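Local coordinates for segregation and condensation protein A (Bacillus subtilis, PDB 5H66) that probably serves as the kleisin subunit of the bacterial condensin complex, its C-terminal winged-helix domain binding the SMC ATPase head during chromosome organisation and segregation, at residues C[27-33]-C[68-72]. Residues are numbered along the deposited sequence; the frame is centred on the assembly and turned at random.
Sequences RINFMDL and DIYIT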
ATOM      1  N   ARG C  27     -25.552 -22.874  20.324  1.00 84.97           N
ATOM      2  CA  ARG C  27     -25.024 -22.317  19.083  1.00 82.13           C
ATOM      3  C   ARG C  27     -26.001 -21.379  18.386  1.00 82.58           C
ATOM      4  O   ARG C  27     -27.202 -21.386  18.675  1.00 84.23           O
ATOM      5  CB  ARG C  27     -24.668 -23.452  18.121  1.00 80.08           C
ATOM      6  CG  ARG C  27     -23.199 -23.759  17.961  1.00 76.25           C
ATOM      7  CD  ARG C  27     -23.043 -24.831  16.900  1.00 75.32           C
ATOM      8  NE  ARG C  27     -21.649 -25.121  16.584  1.00 76.25           N
ATOM      9  CZ  ARG C  27     -21.261 -25.820  15.522  1.00 77.70           C
ATOM     10  NH1 ARG C  27     -22.165 -26.297  14.673  1.00 78.33           N
ATOM     11  NH2 ARG C  27     -19.972 -26.042  15.303  1.00 77.37           N
ATOM     12  N   ILE C  28     -25.481 -20.581  17.458  1.00 79.26           N
ATOM     13  CA  ILE C  28     -26.288 -19.867  16.474  1.00 79.96           C
ATOM     14  C   ILE C  28     -25.445 -19.692  15.220  1.00 78.04           C
ATOM     15  O   ILE C  28     -24.289 -19.263  15.292  1.00 76.19           O
ATOM     16  CB  ILE C  28     -26.783 -18.496  16.978  1.00 80.41           C
ATOM     17  CG1 ILE C  28     -25.739 -17.845  17.884  1.00 78.99           C
ATOM     18  CG2 ILE C  28     -28.135 -18.619  17.668  1.00 82.33           C
ATOM     19  CD1 ILE C  28     -26.099 -16.446  18.318  1.00 79.17           C
ATOM     20  N   ASN C  29     -26.014 -20.045  14.071  1.00 78.05           N
ATOM     21  CA  ASN C  29     -25.391 -19.702  12.802  1.00 74.67           C
ATOM     22  C   ASN C  29     -25.462 -18.194  12.600  1.00 74.87           C
ATOM     23  O   ASN C  29     -26.472 -17.559  12.914  1.00 75.78           O
ATOM     24  CB  ASN C  29     -26.088 -20.435  11.657  1.00 74.17           C
ATOM     25  CG  ASN C  29     -25.387 -20.250  10.325  1.00 73.99           C
ATOM     26  OD1 ASN C  29     -25.366 -19.155   9.762  1.00 74.24           O
ATOM     27  ND2 ASN C  29     -24.813 -21.331   9.808  1.00 72.70           N
ATOM     28  N   PHE C  30     -24.370 -17.619  12.088  1.00 72.92           N
ATOM     29  CA  PHE C  30     -24.317 -16.173  11.881  1.00 70.85           C
ATOM     30  C   PHE C  30     -25.464 -15.699  10.996  1.00 70.77           C
ATOM     31  O   PHE C  30     -26.113 -14.690  11.295  1.00 71.21           O
ATOM     32  CB  PHE C  30     -22.966 -15.785  11.273  1.00 66.31           C
ATOM     33  CG  PHE C  30     -22.831 -14.317  10.964  1.00 63.81           C
ATOM     34  CD1 PHE C  30     -22.421 -13.424  11.941  1.00 60.68           C
ATOM     35  CD2 PHE C  30     -23.102 -13.834   9.692  1.00 61.30           C
ATOM     36  CE1 PHE C  30     -22.291 -12.076  11.660  1.00 55.37           C
ATOM     37  CE2 PHE C  30     -22.977 -12.486   9.406  1.00 60.56           C
ATOM     38  CZ  PHE C  30     -22.569 -11.607  10.392  1.00 55.57           C
ATOM     39  N   MET C  31     -25.737 -16.425   9.911  1.00 72.23           N
ATOM     40  CA  MET C  31     -26.816 -16.050   9.005  1.00 73.27           C
ATOM     41  C   MET C  31     -28.180 -16.109   9.681  1.00 75.43           C
ATOM     42  O   MET C  31     -29.133 -15.497   9.188  1.00 77.65           O
ATOM     43  CB  MET C  31     -26.797 -16.951   7.771  1.00 75.24           C
ATOM     44  CG  MET C  31     -25.487 -16.921   6.994  1.00 76.30           C
ATOM     45  SD  MET C  31     -25.000 -15.265   6.464  1.00 79.76           S
ATOM     46  CE  MET C  31     -26.197 -14.974   5.165  1.00 69.88           C
ATOM     47  N   ASP C  32     -28.294 -16.834  10.795  1.00 76.68           N
ATOM     48  CA  ASP C  32     -29.551 -16.947  11.521  1.00 77.64           C
ATOM     49  C   ASP C  32     -29.668 -15.963  12.674  1.00 76.03           C
ATOM     50  O   ASP C  32     -30.778 -15.764  13.181  1.00 78.77           O
ATOM     51  CB  ASP C  32     -29.726 -18.375  12.056  1.00 77.22           C
ATOM     52  CG  ASP C  32     -29.981 -19.381  10.952  1.00 76.99           C
ATOM     53  OD1 ASP C  32     -30.712 -19.038   9.998  1.00 76.00           O
ATOM     54  OD2 ASP C  32     -29.449 -20.511  11.038  1.00 77.32           O
ATOM     55  N   LEU C  33     -28.553 -15.351  13.092  1.00 76.39           N
ATOM     56  CA  LEU C  33     -28.576 -14.343  14.149  1.00 76.00           C
ATOM     57  C   LEU C  33     -29.669 -13.310  13.924  1.00 77.27           C
ATOM     58  O   LEU C  33     -30.254 -12.797  14.887  1.00 77.06           O
ATOM     59  CB  LEU C  33     -27.217 -13.650  14.234  1.00 73.49           C
ATOM     60  CG  LEU C  33     -26.422 -13.820  15.524  1.00 74.65           C
ATOM     61  CD1 LEU C  33     -25.132 -13.029  15.433  1.00 72.69           C
ATOM     62  CD2 LEU C  33     -27.253 -13.362  16.708  1.00 75.82           C
ATOM     63  N   ASP C  68     -19.683 -21.443   7.030  1.00 63.57           N
ATOM     64  CA  ASP C  68     -20.629 -20.932   8.011  1.00 64.86           C
ATOM     65  C   ASP C  68     -19.924 -20.627   9.330  1.00 63.04           C
ATOM     66  O   ASP C  68     -18.947 -21.280   9.707  1.00 64.31           O
ATOM     67  CB  ASP C  68     -21.765 -21.933   8.225  1.00 68.42           C
ATOM     68  CG  ASP C  68     -22.799 -21.887   7.108  1.00 70.42           C
ATOM     69  OD1 ASP C  68     -22.505 -22.361   5.988  1.00 70.31           O
ATOM     70  OD2 ASP C  68     -23.909 -21.366   7.347  1.00 73.44           O
ATOM     71  N   ILE C  69     -20.421 -19.605  10.023  1.00 64.11           N
ATOM     72  CA  ILE C  69     -19.843 -19.123  11.272  1.00 65.40           C
ATOM     73  C   ILE C  69     -20.832 -19.404  12.393  1.00 69.35           C
ATOM     74  O   ILE C  69     -22.011 -19.037  12.295  1.00 70.19           O
ATOM     75  CB  ILE C  69     -19.514 -17.621  11.199  1.00 64.36           C
ATOM     76  CG1 ILE C  69     -18.528 -17.341  10.061  1.00 61.01           C
ATOM     77  CG2 ILE C  69     -18.963 -17.126  12.532  1.00 61.28           C
ATOM     78  CD1 ILE C  69     -18.681 -15.973   9.443  1.00 54.78           C
ATOM     79  N   TYR C  70     -20.357 -20.049  13.456  1.00 66.78           N
ATOM     80  CA  TYR C  70     -21.197 -20.422  14.587  1.00 69.89           C
ATOM     81  C   TYR C  70     -20.804 -19.602  15.807  1.00 68.36           C
ATOM     82  O   TYR C  70     -19.616 -19.470  16.120  1.00 65.65           O
ATOM     83  CB  TYR C  70     -21.095 -21.924  14.866  1.00 71.82           C
ATOM     84  CG  TYR C  70     -21.561 -22.756  13.688  1.00 72.62           C
ATOM     85  CD1 TYR C  70     -22.905 -22.792  13.327  1.00 72.75           C
ATOM     86  CD2 TYR C  70     -20.658 -23.475  12.915  1.00 71.70           C
ATOM     87  CE1 TYR C  70     -23.337 -23.535  12.242  1.00 71.58           C
ATOM     88  CE2 TYR C  70     -21.081 -24.221  11.826  1.00 72.34           C
ATOM     89  CZ  TYR C  70     -22.421 -24.246  11.494  1.00 73.46           C
ATOM     90  OH  TYR C  70     -22.843 -24.986  10.410  1.00 75.36           O
ATOM     91  N   ILE C  71     -21.809 -19.049  16.483  1.00 71.54           N
ATOM     92  CA  ILE C  71     -21.630 -18.099  17.573  1.00 71.62           C
ATOM     93  C   ILE C  71     -22.114 -18.740  18.866  1.00 73.59           C
ATOM     94  O   ILE C  71     -23.168 -19.388  18.893  1.00 75.27           O
ATOM     95  CB  ILE C  71     -22.396 -16.791  17.283  1.00 71.62           C
ATOM     96  CG1 ILE C  71     -21.751 -16.034  16.120  1.00 69.95           C
ATOM     97  CG2 ILE C  71     -22.480 -15.915  18.519  1.00 71.37           C
ATOM     98  CD1 ILE C  71     -22.681 -15.748  14.976  1.00 69.02           C
ATOM     99  N   THR C  72     -21.346 -18.557  19.940  1.00 72.36           N
ATOM    100  CA  THR C  72     -21.713 -19.076  21.250  1.00 73.21           C
ATOM    101  C   THR C  72     -21.310 -18.075  22.322  1.00 72.98           C
ATOM    102  O   THR C  72     -20.208 -17.520  22.281  1.00 72.43           O
ATOM    103  CB  THR C  72     -21.048 -20.437  21.522  1.00 72.98           C
ATOM    104  OG1 THR C  72     -21.529 -21.403  20.578  1.00 75.19           O
ATOM    105  CG2 THR C  72     -21.357 -20.921  22.932  1.00 71.42           C
TER
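The small antiparallel sheet of a winged-helix domain, the fold expected at a kleisin C-terminus, is edged here by the short strand 28-29, which pairs with 69-72 on the side away from strand 58-62. I71 N donates to I28 O at 2.8 Å, the return bond from I28 N to I71 O is weak, and F30 N reaches I69 O, also at 2.8 Å, as the chain leaves the strand for a helical turn. The two faces of the sheet divide the work. On the face of I28 and I71, I71 CB packs on I28 CG1, while I71 CD1 touches F30 CB and L33 CD1, 3.7 Å from each, and lies near the plane of the F30 ring at its edge; helices 11-23 and 39-54 and strand 58-62 add to this core. On the face of N29 and Y70, the end of R27 lays its guanidinium flat on the Y70 ring, planes 6° apart, with CZ 3.8 Å from the ring centroid in a cation-pi stack. With an alanine in place of Y70, the R27 guanidinium would lose its aromatic platform and is likely to be held less firmly. A chi1 of -173° sets N29 CG beside its own carbonyl carbon, and from there the amide serves both sides: OD1 accepts from M31 N, forming an Asx turn, and ND2 donates almost straight (165°) to the anti side of D68 OD2, 2.6 Å away.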